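Local structure of Rna-directed RNA polymerase (Infectious pancreatic necrosis virus, 3ZED) at residues A198-Q203 and D707-A712; N194-K199 and T717-K722; T204-T209 and P696-S701; D388-L393 and L482-V487. The protein catalyses RNA-templated RNA synthesis from ribonucleoside triphosphates and probably occurs both free and covalently linked to the viral genomic RNA. All coordinates share one frame; numbering follows the deposited sequence.

Contact 1. Residues A198-Q203 and D707-A712. With K (potassium ion), chain L.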
loop_
_atom_site.group_PDB
_atom_site.type_symbol
_atom_site.label_atom_id
_atom_site.label_comp_id
_atom_site.label_asym_id
_atom_site.label_seq_id
_atom_site.Cartn_x
_atom_site.Cartn_y
_atom_site.Cartn_z
ATOM N N ALA B 198 13.716 -1.751 -15.256
ATOM C CA ALA B 198 12.497 -1.683 -16.064
ATOM C C ALA B 198 12.230 -3.016 -16.775
ATOM O O ALA B 198 11.082 -3.456 -16.826
ATOM C CB ALA B 198 12.604 -0.554 -17.079
ATOM N N LYS B 199 13.292 -3.673 -17.276
ATOM C CA LYS B 199 13.205 -4.977 -17.943
ATOM C C LYS B 199 12.764 -6.066 -16.944
ATOM O O LYS B 199 12.035 -6.978 -17.328
ATOM C CB LYS B 199 14.545 -5.354 -18.610
ATOM C CG LYS B 199 14.955 -4.465 -19.796
ATOM C CD LYS B 199 13.933 -4.394 -20.949
ATOM C CE LYS B 199 13.830 -5.681 -21.732
ATOM N NZ LYS B 199 12.825 -5.586 -22.815
ATOM N N LEU B 200 13.181 -5.955 -15.664
ATOM C CA LEU B 200 12.774 -6.904 -14.628
ATOM C C LEU B 200 11.311 -6.651 -14.277
ATOM O O LEU B 200 10.522 -7.592 -14.229
ATOM C CB LEU B 200 13.653 -6.798 -13.371
ATOM C CG LEU B 200 15.129 -7.191 -13.481
ATOM C CD1 LEU B 200 15.900 -6.698 -12.273
ATOM C CD2 LEU B 200 15.311 -8.706 -13.635
ATOM N N LEU B 201 10.937 -5.363 -14.106
ATOM C CA LEU B 201 9.573 -4.947 -13.776
ATOM C C LEU B 201 8.605 -5.274 -14.893
ATOM O O LEU B 201 7.438 -5.471 -14.614
ATOM C CB LEU B 201 9.504 -3.453 -13.418
ATOM C CG LEU B 201 10.176 -3.056 -12.106
ATOM C CD1 LEU B 201 10.458 -1.574 -12.065
ATOM C CD2 LEU B 201 9.352 -3.537 -10.881
ATOM N N GLU B 202 9.074 -5.387 -16.145
ATOM C CA GLU B 202 8.180 -5.781 -17.249
ATOM C C GLU B 202 7.623 -7.185 -16.982
ATOM O O GLU B 202 6.498 -7.492 -17.375
ATOM C CB GLU B 202 8.920 -5.752 -18.580
ATOM C CG GLU B 202 9.066 -4.362 -19.181
ATOM C CD GLU B 202 9.837 -4.307 -20.491
ATOM O OE1 GLU B 202 10.369 -5.354 -20.924
ATOM O OE2 GLU B 202 9.884 -3.216 -21.102
ATOM N N GLN B 203 8.402 -8.007 -16.256
ATOM C CA GLN B 203 8.069 -9.372 -15.875
ATOM C C GLN B 203 7.371 -9.460 -14.499
ATOM O O GLN B 203 6.353 -10.155 -14.396
ATOM C CB GLN B 203 9.329 -10.270 -15.868
ATOM C CG GLN B 203 10.135 -10.295 -17.179
ATOM C CD GLN B 203 9.277 -10.556 -18.400
ATOM O OE1 GLN B 203 8.382 -11.422 -18.396
ATOM N NE2 GLN B 203 9.524 -9.796 -19.469
ATOM N N ASP B 707 13.927 -15.255 -15.807
ATOM C CA ASP B 707 15.219 -15.938 -15.833
ATOM C C ASP B 707 16.063 -15.498 -17.040
ATOM O O ASP B 707 17.250 -15.205 -16.870
ATOM C CB ASP B 707 15.009 -17.461 -15.837
ATOM C CG ASP B 707 14.156 -17.955 -14.683
ATOM O OD1 ASP B 707 12.930 -17.695 -14.700
ATOM O OD2 ASP B 707 14.716 -18.589 -13.754
ATOM N N GLU B 708 15.448 -15.408 -18.242
ATOM C CA GLU B 708 16.133 -14.971 -19.472
ATOM C C GLU B 708 16.553 -13.513 -19.355
ATOM O O GLU B 708 17.640 -13.159 -19.802
ATOM C CB GLU B 708 15.247 -15.190 -20.711
ATOM C CG GLU B 708 15.074 -16.664 -21.045
ATOM C CD GLU B 708 14.051 -17.032 -22.105
ATOM O OE1 GLU B 708 12.950 -16.435 -22.121
ATOM O OE2 GLU B 708 14.345 -17.949 -22.904
ATOM N N VAL B 709 15.710 -12.679 -18.723
ATOM C CA VAL B 709 15.972 -11.252 -18.498
ATOM C C VAL B 709 17.169 -11.101 -17.529
ATOM O O VAL B 709 18.068 -10.303 -17.801
ATOM C CB VAL B 709 14.705 -10.489 -18.005
ATOM C CG1 VAL B 709 15.025 -9.033 -17.669
ATOM C CG2 VAL B 709 13.575 -10.566 -19.034
ATOM N N THR B 710 17.200 -11.905 -16.445
ATOM C CA THR B 710 18.280 -11.885 -15.444
ATOM C C THR B 710 19.625 -12.291 -16.071
ATOM O O THR B 710 20.636 -11.644 -15.788
ATOM C CB THR B 710 17.938 -12.772 -14.234
ATOM O OG1 THR B 710 16.737 -12.292 -13.637
ATOM C CG2 THR B 710 19.024 -12.756 -13.177
ATOM N N THR B 711 19.631 -13.335 -16.920
ATOM C CA THR B 711 20.855 -13.809 -17.576
ATOM C C THR B 711 21.380 -12.744 -18.559
ATOM O O THR B 711 22.592 -12.595 -18.683
ATOM C CB THR B 711 20.642 -15.172 -18.242
ATOM O OG1 THR B 711 19.553 -15.082 -19.164
ATOM C CG2 THR B 711 20.374 -16.281 -17.224
ATOM N N ALA B 712 20.474 -11.970 -19.198
ATOM C CA ALA B 712 20.856 -10.897 -20.114
ATOM C C ALA B 712 21.505 -9.744 -19.335
ATOM O O ALA B 712 22.580 -9.291 -19.722
ATOM C CB ALA B 712 19.646 -10.409 -20.898
HETATM K K K L . 7.081 -12.502 -20.561
HETATM O O HOH W 1 4.759 -13.864 -19.992
#
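A chi1 of 175° at V709 turns CG1 anti to its own backbone N and spreads the two methyls along the helix of K199, L200 and Q203. CG1 settles on the backbone oxygen of K199, 3.6 Å from O, and 3.8 Å from K199 CB. CG2 takes the other direction and rests 3.9 Å from Q203 CG. L200 reaches the same valine through CD2, 4.1 Å from V709 CG1, and this methyl also lies 3.9 Å from T710 OG1, a hydroxyl hydrogen-bonded to L706 O. No hydrogen bond joins the segments, and the direct contact is van der Waals packing centred on V709.

Q203 does two jobs. Its CG is part of the apolar patch, while the bend at chi2 (-50°) turns OE1 to the potassium ion, 2.7 Å away, and NE2 stays beside V709 CG2. On the side of K199, NZ forms a salt bridge with E202 OE1 and also reaches S701. Segments 198-203 and 707-712 run nearly antiparallel, their axes 9.6 Å apart at closest. Such an antiparallel helix pair joins the palm region to the C-terminal region, and at its edge lies a potassium site completed by T698, S701, P702, K704 and water.

Contact 2. Residues N194-K199 and T717-K722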
loop_
_atom_site.group_PDB
_atom_site.type_symbol
_atom_site.label_atom_id
_atom_site.label_comp_id
_atom_site.label_asym_id
_atom_site.label_seq_id
_atom_site.Cartn_x
_atom_site.Cartn_y
_atom_site.Cartn_z
ATOM N N ASN B 194 18.492 2.104 -14.636
ATOM C CA ASN B 194 17.039 2.271 -14.631
ATOM C C ASN B 194 16.394 1.339 -15.651
ATOM O O ASN B 194 15.383 0.712 -15.346
ATOM C CB ASN B 194 16.656 3.713 -14.925
ATOM C CG ASN B 194 16.834 4.655 -13.764
ATOM O OD1 ASN B 194 16.635 4.302 -12.604
ATOM N ND2 ASN B 194 17.187 5.893 -14.058
ATOM N N GLU B 195 17.017 1.201 -16.833
ATOM C CA GLU B 195 16.515 0.354 -17.920
ATOM C C GLU B 195 16.582 -1.133 -17.563
ATOM O O GLU B 195 15.637 -1.857 -17.865
ATOM C CB GLU B 195 17.250 0.652 -19.247
ATOM C CG GLU B 195 16.683 -0.065 -20.467
ATOM C CD GLU B 195 15.217 0.133 -20.816
ATOM O OE1 GLU B 195 14.602 1.128 -20.364
ATOM O OE2 GLU B 195 14.690 -0.707 -21.581
ATOM N N GLN B 196 17.654 -1.580 -16.892
ATOM C CA GLN B 196 17.773 -2.980 -16.457
ATOM C C GLN B 196 16.671 -3.326 -15.447
ATOM O O GLN B 196 16.066 -4.397 -15.554
ATOM C CB GLN B 196 19.155 -3.265 -15.880
ATOM C CG GLN B 196 20.218 -3.409 -16.961
ATOM C CD GLN B 196 21.617 -3.516 -16.412
ATOM O OE1 GLN B 196 21.935 -3.021 -15.319
ATOM N NE2 GLN B 196 22.494 -4.134 -17.193
ATOM N N LEU B 197 16.371 -2.401 -14.514
ATOM C CA LEU B 197 15.282 -2.584 -13.552
ATOM C C LEU B 197 13.922 -2.626 -14.246
ATOM O O LEU B 197 13.095 -3.469 -13.897
ATOM C CB LEU B 197 15.276 -1.490 -12.492
ATOM C CG LEU B 197 16.281 -1.637 -11.366
ATOM C CD1 LEU B 197 16.081 -0.544 -10.384
ATOM C CD2 LEU B 197 16.133 -2.979 -10.645
ATOM N N ALA B 198 13.716 -1.751 -15.256
ATOM C CA ALA B 198 12.497 -1.683 -16.064
ATOM C C ALA B 198 12.230 -3.016 -16.775
ATOM O O ALA B 198 11.082 -3.456 -16.826
ATOM C CB ALA B 198 12.604 -0.554 -17.079
ATOM N N LYS B 199 13.292 -3.673 -17.276
ATOM C CA LYS B 199 13.205 -4.977 -17.943
ATOM C C LYS B 199 12.764 -6.066 -16.944
ATOM O O LYS B 199 12.035 -6.978 -17.328
ATOM C CB LYS B 199 14.545 -5.354 -18.610
ATOM C CG LYS B 199 14.955 -4.465 -19.796
ATOM C CD LYS B 199 13.933 -4.394 -20.949
ATOM C CE LYS B 199 13.830 -5.681 -21.732
ATOM N NZ LYS B 199 12.825 -5.586 -22.815
ATOM N N THR B 717 23.566 -6.549 -20.664
ATOM C CA THR B 717 22.527 -6.097 -21.603
ATOM C C THR B 717 21.538 -5.148 -20.913
ATOM O O THR B 717 21.353 -5.232 -19.693
ATOM C CB THR B 717 21.774 -7.311 -22.196
ATOM O OG1 THR B 717 22.709 -8.358 -22.459
ATOM C CG2 THR B 717 21.012 -6.979 -23.474
ATOM N N TYR B 718 20.894 -4.262 -21.718
ATOM C CA TYR B 718 19.856 -3.287 -21.340
ATOM C C TYR B 718 20.372 -2.181 -20.419
ATOM O O TYR B 718 19.582 -1.582 -19.695
ATOM C CB TYR B 718 18.627 -3.980 -20.683
ATOM C CG TYR B 718 18.129 -5.202 -21.418
ATOM C CD1 TYR B 718 17.755 -5.131 -22.758
ATOM C CD2 TYR B 718 18.018 -6.427 -20.773
ATOM C CE1 TYR B 718 17.299 -6.254 -23.443
ATOM C CE2 TYR B 718 17.535 -7.554 -21.439
ATOM C CZ TYR B 718 17.175 -7.463 -22.777
ATOM O OH TYR B 718 16.713 -8.567 -23.456
ATOM N N LYS B 719 21.671 -1.877 -20.466
ATOM C CA LYS B 719 22.252 -0.790 -19.667
ATOM C C LYS B 719 21.560 0.531 -20.011
ATOM O O LYS B 719 21.097 1.245 -19.115
ATOM C CB LYS B 719 23.776 -0.698 -19.876
ATOM C CG LYS B 719 24.520 -1.648 -18.951
ATOM C CD LYS B 719 26.020 -1.642 -19.177
ATOM C CE LYS B 719 26.709 -2.600 -18.235
ATOM N NZ LYS B 719 28.116 -2.855 -18.645
ATOM N N ASP B 720 21.395 0.791 -21.310
ATOM C CA ASP B 720 20.743 1.999 -21.798
ATOM C C ASP B 720 19.564 1.650 -22.700
ATOM O O ASP B 720 19.661 0.690 -23.470
ATOM C CB ASP B 720 21.751 2.878 -22.542
ATOM C CG ASP B 720 22.910 3.304 -21.675
ATOM O OD1 ASP B 720 22.691 4.124 -20.756
ATOM O OD2 ASP B 720 24.037 2.809 -21.905
ATOM N N PRO B 721 18.432 2.397 -22.615
ATOM C CA PRO B 721 17.309 2.115 -23.528
ATOM C C PRO B 721 17.635 2.544 -24.971
ATOM O O PRO B 721 18.446 3.456 -25.177
ATOM C CB PRO B 721 16.165 2.945 -22.937
ATOM C CG PRO B 721 16.844 4.106 -22.277
ATOM C CD PRO B 721 18.151 3.570 -21.751
ATOM N N LYS B 722 17.011 1.889 -25.969
ATOM C CA LYS B 722 17.218 2.239 -27.380
ATOM C C LYS B 722 16.489 3.558 -27.710
ATOM O O LYS B 722 17.036 4.402 -28.418
ATOM C CB LYS B 722 16.745 1.103 -28.303
HETATM O O HOH W 2 19.305 3.015 -17.891
#
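The Y718 ring lies between two aliphatic groups: K199 crosses one face, and the methyl of the adjacent T717 sits over the other, with CG2 3.7 Å above the plane. K199 CE is centred on its face, 3.9 Å from the ring centroid and 11° off the normal, a CH-pi contact, while K199 CG lies nearer the ring root. The ammonium group lies beyond the ring centre, yet NZ still forms a cation-pi contact, 4.9 Å from the Y718 centroid.

The amide of Q196 is the second flat group. Its NE2 donates to T717 O over 3.0 Å along a nearly straight line (172°). The acceptor lies in the amide plane, but the donor stands above the plane of the carbonyl. Q196 OE1 is held by T193 N, which fixes the flip of the amide, and K719 CG lies beside NE2.

E195 swings CG anti to its backbone N (chi1 -173°) and bends at chi2, placing OE1 3.5 Å from P721 CB. The same carboxylate reaches Y420 and R425 of helix 412-426. Between these side chains, Y718 O presses on E195 CB at 3.3 Å. Water 2 accepts from E195 N and donates to K719 O, linking a first-turn helix N-H to the loop.

Backbone carbonyls of the loop thus receive an amide and a water from the helix start, while the E195 carboxylate, bonded to Y420 and R425, meets the loop at carbon of P721, whereas K199 gives Y718 both its methylenes and, at longer range, its charge.

Contact 3. Residues T204-T209 and P696-S701. With K (potassium ion), chain L.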
loop_
_atom_site.group_PDB
_atom_site.type_symbol
_atom_site.label_atom_id
_atom_site.label_comp_id
_atom_site.label_asym_id
_atom_site.label_seq_id
_atom_site.Cartn_x
_atom_site.Cartn_y
_atom_site.Cartn_z
ATOM N N THR B 204 7.939 -8.813 -13.440
ATOM C CA THR B 204 7.433 -8.893 -12.051
ATOM C C THR B 204 6.275 -7.931 -11.795
ATOM O O THR B 204 5.485 -8.168 -10.879
ATOM C CB THR B 204 8.562 -8.639 -11.060
ATOM O OG1 THR B 204 8.944 -7.261 -11.165
ATOM C CG2 THR B 204 9.775 -9.542 -11.313
ATOM N N LEU B 205 6.180 -6.849 -12.570
ATOM C CA LEU B 205 5.067 -5.899 -12.455
ATOM C C LEU B 205 4.613 -5.463 -13.856
ATOM O O LEU B 205 4.841 -4.314 -14.244
ATOM C CB LEU B 205 5.396 -4.687 -11.557
ATOM C CG LEU B 205 4.199 -3.825 -11.133
ATOM C CD1 LEU B 205 3.477 -4.404 -9.932
ATOM C CD2 LEU B 205 4.639 -2.447 -10.815
ATOM N N PRO B 206 3.978 -6.366 -14.651
ATOM C CA PRO B 206 3.518 -5.958 -15.995
ATOM C C PRO B 206 2.449 -4.873 -15.903
ATOM O O PRO B 206 1.542 -4.951 -15.055
ATOM C CB PRO B 206 2.945 -7.250 -16.579
ATOM C CG PRO B 206 2.599 -8.105 -15.397
ATOM C CD PRO B 206 3.652 -7.783 -14.381
ATOM N N ILE B 207 2.605 -3.821 -16.712
ATOM C CA ILE B 207 1.655 -2.713 -16.714
ATOM C C ILE B 207 1.153 -2.425 -18.123
ATOM O O ILE B 207 1.838 -2.707 -19.109
ATOM C CB ILE B 207 2.227 -1.411 -16.063
ATOM C CG1 ILE B 207 3.491 -0.872 -16.813
ATOM C CG2 ILE B 207 2.432 -1.577 -14.550
ATOM C CD1 ILE B 207 3.948 0.568 -16.496
ATOM N N ASN B 208 -0.034 -1.827 -18.204
ATOM C CA ASN B 208 -0.587 -1.320 -19.452
ATOM C C ASN B 208 -0.471 0.184 -19.423
ATOM O O ASN B 208 -0.135 0.754 -18.379
ATOM C CB ASN B 208 -2.044 -1.749 -19.627
ATOM C CG ASN B 208 -2.192 -3.169 -20.044
ATOM O OD1 ASN B 208 -1.665 -3.586 -21.082
ATOM N ND2 ASN B 208 -2.931 -3.932 -19.256
ATOM N N THR B 209 -0.772 0.844 -20.549
ATOM C CA THR B 209 -0.746 2.301 -20.558
ATOM C C THR B 209 -2.046 2.787 -19.933
ATOM O O THR B 209 -3.033 2.034 -20.004
ATOM C CB THR B 209 -0.615 2.843 -22.006
ATOM O OG1 THR B 209 -1.831 2.578 -22.707
ATOM C CG2 THR B 209 0.620 2.317 -22.760
ATOM N N PRO B 696 -2.570 -15.104 -20.910
ATOM C CA PRO B 696 -1.773 -14.283 -21.833
ATOM C C PRO B 696 -0.401 -13.964 -21.258
ATOM O O PRO B 696 -0.223 -13.915 -20.033
ATOM C CB PRO B 696 -2.600 -12.996 -21.977
ATOM C CG PRO B 696 -3.964 -13.347 -21.490
ATOM C CD PRO B 696 -3.757 -14.372 -20.427
ATOM N N GLN B 697 0.574 -13.755 -22.146
ATOM C CA GLN B 697 1.925 -13.388 -21.751
ATOM C C GLN B 697 1.926 -11.909 -21.344
ATOM O O GLN B 697 0.908 -11.235 -21.540
ATOM C CB GLN B 697 2.910 -13.682 -22.890
ATOM C CG GLN B 697 3.168 -15.176 -23.075
ATOM C CD GLN B 697 4.053 -15.480 -24.259
ATOM O OE1 GLN B 697 3.966 -14.848 -25.316
ATOM N NE2 GLN B 697 4.900 -16.493 -24.125
ATOM N N THR B 698 3.030 -11.406 -20.730
ATOM C CA THR B 698 3.119 -10.002 -20.294
ATOM C C THR B 698 3.005 -9.016 -21.494
ATOM O O THR B 698 3.383 -9.387 -22.608
ATOM C CB THR B 698 4.431 -9.752 -19.529
ATOM O OG1 THR B 698 5.543 -10.176 -20.337
ATOM C CG2 THR B 698 4.449 -10.404 -18.137
ATOM N N PRO B 699 2.500 -7.771 -21.294
ATOM C CA PRO B 699 2.416 -6.816 -22.424
ATOM C C PRO B 699 3.770 -6.492 -23.074
ATOM O O PRO B 699 3.824 -6.373 -24.294
ATOM C CB PRO B 699 1.815 -5.562 -21.782
ATOM C CG PRO B 699 1.139 -6.041 -20.548
ATOM C CD PRO B 699 1.969 -7.173 -20.052
ATOM N N ARG B 700 4.853 -6.377 -22.289
ATOM C CA ARG B 700 6.197 -6.118 -22.817
ATOM C C ARG B 700 7.059 -7.367 -22.662
ATOM O O ARG B 700 6.883 -8.111 -21.689
ATOM C CB ARG B 700 6.862 -4.911 -22.144
ATOM C CG ARG B 700 5.979 -3.681 -22.050
ATOM C CD ARG B 700 6.391 -2.560 -22.985
ATOM N NE ARG B 700 5.433 -1.463 -22.890
ATOM C CZ ARG B 700 5.476 -0.337 -23.596
ATOM N NH1 ARG B 700 6.452 -0.133 -24.483
ATOM N NH2 ARG B 700 4.541 0.589 -23.431
ATOM N N SER B 701 7.977 -7.609 -23.639
ATOM C CA SER B 701 8.856 -8.797 -23.726
ATOM C C SER B 701 8.026 -10.068 -23.388
ATOM O O SER B 701 8.316 -10.732 -22.385
ATOM C CB SER B 701 10.075 -8.653 -22.813
ATOM O OG SER B 701 10.806 -7.472 -23.099
HETATM K K K L . 7.081 -12.502 -20.561
HETATM O O HOH W 1 4.759 -13.864 -19.992
#
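T698 meets P206 and the potassium ion with different branches. Its CB sits between them, 4.1 Å from P206 CB and 4.0 Å from the metal. From there CG2 turns to the proline ring, 3.8 Å from P206 CB, and the two side chains cross at about a right angle. OG1 goes the other way. A chi1 of 54° puts it between the backbone N and the carbonyl carbon, where it binds potassium at 2.8 Å and donates a hydrogen bond to R700 O, tilted 27° from that carbonyl plane.

P699 continues the apolar seam. Its CD lies 3.6 Å from P206 CB, and farther along its CG approaches I207 O and N208 OD1, the latter at 3.8 Å. N208 keeps its amide turned by a bond from ND2 to E342 O. At the far end T209 CG2 only skirts the edge of the R700 guanidinium group.

Water 1 accepts from T698 N and binds the metal, giving this threonine a second, indirect hold on the ion. S701 O, Q203, P702 and K704 complete a shell of neutral oxygens, as suits potassium. The T698 hydroxyl gives its hydrogen to R700 O, consistent with its oxygen facing the ion. The loops themselves meet largely through proline and methyl carbons, with I207 O and N208 OD1 against the P699 ring and no hydrogen bond between them.

Contact 4. Residues D388-L393 and L482-V487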
loop_
_atom_site.group_PDB
_atom_site.type_symbol
_atom_site.label_atom_id
_atom_site.label_comp_id
_atom_site.label_asym_id
_atom_site.label_seq_id
_atom_site.Cartn_x
_atom_site.Cartn_y
_atom_site.Cartn_z
ATOM N N ASP B 388 6.167 -5.990 -0.411
ATOM C CA ASP B 388 7.229 -6.527 0.463
ATOM C C ASP B 388 7.094 -8.048 0.744
ATOM O O ASP B 388 7.858 -8.566 1.549
ATOM C CB ASP B 388 7.291 -5.753 1.800
ATOM C CG ASP B 388 5.965 -5.675 2.554
ATOM O OD1 ASP B 388 4.892 -5.640 1.887
ATOM O OD2 ASP B 388 5.999 -5.570 3.800
ATOM N N ASN B 389 6.182 -8.772 0.046
ATOM C CA ASN B 389 6.026 -10.217 0.234
ATOM C C ASN B 389 6.578 -11.010 -0.951
ATOM O O ASN B 389 6.180 -10.787 -2.103
ATOM C CB ASN B 389 4.543 -10.611 0.437
ATOM C CG ASN B 389 3.792 -9.848 1.510
ATOM O OD1 ASN B 389 2.857 -9.115 1.226
ATOM N ND2 ASN B 389 4.184 -9.985 2.762
ATOM N N ILE B 390 7.449 -11.977 -0.659
ATOM C CA ILE B 390 8.001 -12.892 -1.666
ATOM C C ILE B 390 7.581 -14.303 -1.282
ATOM O O ILE B 390 7.640 -14.668 -0.106
ATOM C CB ILE B 390 9.546 -12.784 -1.814
ATOM C CG1 ILE B 390 9.974 -11.373 -2.233
ATOM C CG2 ILE B 390 10.133 -13.861 -2.752
ATOM C CD1 ILE B 390 11.466 -11.017 -1.842
ATOM N N TYR B 391 7.155 -15.091 -2.277
ATOM C CA TYR B 391 6.817 -16.497 -2.091
ATOM C C TYR B 391 7.674 -17.294 -3.027
ATOM O O TYR B 391 7.712 -16.983 -4.217
ATOM C CB TYR B 391 5.320 -16.759 -2.336
ATOM C CG TYR B 391 4.450 -15.954 -1.397
ATOM C CD1 TYR B 391 4.215 -16.385 -0.088
ATOM C CD2 TYR B 391 3.928 -14.720 -1.784
ATOM C CE1 TYR B 391 3.447 -15.627 0.792
ATOM C CE2 TYR B 391 3.145 -13.962 -0.913
ATOM C CZ TYR B 391 2.917 -14.415 0.376
ATOM O OH TYR B 391 2.161 -13.664 1.231
ATOM N N ILE B 392 8.406 -18.287 -2.486
ATOM C CA ILE B 392 9.271 -19.159 -3.266
ATOM C C ILE B 392 8.894 -20.622 -3.034
ATOM O O ILE B 392 8.806 -21.092 -1.895
ATOM C CB ILE B 392 10.787 -18.898 -2.992
ATOM C CG1 ILE B 392 11.241 -17.571 -3.625
ATOM C CG2 ILE B 392 11.684 -20.072 -3.473
ATOM C CD1 ILE B 392 12.570 -17.022 -3.106
ATOM N N LEU B 393 8.714 -21.337 -4.142
ATOM C CA LEU B 393 8.499 -22.775 -4.168
ATOM C C LEU B 393 9.758 -23.401 -4.769
ATOM O O LEU B 393 10.027 -23.208 -5.948
ATOM C CB LEU B 393 7.239 -23.129 -4.990
ATOM C CG LEU B 393 6.696 -24.582 -4.945
ATOM C CD1 LEU B 393 5.372 -24.668 -5.658
ATOM C CD2 LEU B 393 7.619 -25.574 -5.652
ATOM N N LEU B 482 9.238 -3.168 -6.120
ATOM C CA LEU B 482 10.513 -3.021 -6.825
ATOM C C LEU B 482 11.676 -3.617 -5.976
ATOM O O LEU B 482 12.538 -4.327 -6.513
ATOM C CB LEU B 482 10.763 -1.549 -7.186
ATOM C CG LEU B 482 12.174 -1.123 -7.678
ATOM C CD1 LEU B 482 12.695 -2.036 -8.781
ATOM C CD2 LEU B 482 12.097 0.231 -8.285
ATOM N N MET B 483 11.683 -3.347 -4.672
ATOM C CA MET B 483 12.709 -3.888 -3.767
ATOM C C MET B 483 12.669 -5.418 -3.741
ATOM O O MET B 483 13.725 -6.043 -3.851
ATOM C CB MET B 483 12.594 -3.291 -2.372
ATOM C CG MET B 483 12.987 -1.827 -2.348
ATOM S SD MET B 483 13.136 -1.148 -0.685
ATOM C CE MET B 483 11.421 -1.102 -0.183
ATOM N N SER B 484 11.460 -6.017 -3.703
ATOM C CA SER B 484 11.320 -7.481 -3.745
ATOM C C SER B 484 11.788 -8.036 -5.087
ATOM O O SER B 484 12.401 -9.099 -5.112
ATOM C CB SER B 484 9.877 -7.898 -3.484
ATOM O OG SER B 484 9.523 -7.591 -2.150
ATOM N N THR B 485 11.549 -7.290 -6.184
ATOM C CA THR B 485 11.993 -7.631 -7.550
ATOM C C THR B 485 13.536 -7.755 -7.594
ATOM O O THR B 485 14.061 -8.683 -8.216
ATOM C CB THR B 485 11.451 -6.584 -8.547
ATOM O OG1 THR B 485 10.041 -6.773 -8.642
ATOM C CG2 THR B 485 12.091 -6.682 -9.933
ATOM N N ILE B 486 14.239 -6.821 -6.916
ATOM C CA ILE B 486 15.696 -6.789 -6.827
ATOM C C ILE B 486 16.191 -8.039 -6.069
ATOM O O ILE B 486 17.117 -8.709 -6.540
ATOM C CB ILE B 486 16.195 -5.460 -6.178
ATOM C CG1 ILE B 486 15.916 -4.262 -7.112
ATOM C CG2 ILE B 486 17.695 -5.564 -5.764
ATOM C CD1 ILE B 486 16.156 -2.843 -6.519
ATOM N N VAL B 487 15.555 -8.359 -4.918
ATOM C CA VAL B 487 15.908 -9.524 -4.108
ATOM C C VAL B 487 15.707 -10.816 -4.957
ATOM O O VAL B 487 16.604 -11.659 -5.001
ATOM C CB VAL B 487 15.125 -9.553 -2.752
ATOM C CG1 VAL B 487 15.327 -10.874 -2.005
ATOM C CG2 VAL B 487 15.512 -8.373 -1.861
#
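I390 makes the close part of the contact, laying the end of its longer branch against S484 and V487. CG1 is 3.7 Å from S484 CB, and CD1 reaches 3.9 Å from both S484 CB and V487 CG1. This branch lies anti to the carbonyl carbon (chi1 -60°), which directs it at the helix, and V487 meets it obliquely with the methyl that its chi1 of 171° sets anti to its own backbone N.

Toward the turn before the strand the contact becomes more polar and more exposed. S484 OG still comes close, 3.6 Å from D388 CA, but meets backbone there; the looseness lies in D388 and N389, which both start their side chains away from the helix. N389 ND2 instead bonds to D402. The S484 hydroxyl is satisfied by A387 O, with a weak bond to N480 O.

Segments 389-393 and 482-487 run in roughly the same direction, 33° apart with axes 8.9 Å at closest, as helix 476-493 lies against one face of the four-stranded antiparallel palm sheet. A387 and D388, with N389 at the start of the next strand, make up the A-D-N sequence at the turn after strand 382-386, consistent with motif C of birnaviral polymerases. Methyl and methylene groups thus seal the strand to the helix, and one serine hydroxyl, bonded to the A387 carbonyl, ties the helix to that turn.

How the contacts relate
From the N terminus the chain enters helix 194-204, where contacts 2 and 1 begin and overlap at A198 and K199; contact 3 starts at the helix end. Contact 4 opens later, on strand 389-394, and closes first, at helix 476-493. Contact 3 then closes at 696-701, contact 1 on helix 706-714 and contact 2 in the following loop. The loops are thus fully nested, 4 within 3 within 1 within 2, and none cross. The three outer ones tie one palm-region helix and its exit to the C-terminal region, whereas contact 4 stays inside the palm. T204 OG1, 2.8 Å from T485 OG1, connects contact 3 to contact 4, and leucines of helix 194-204 pack on helix 476-493.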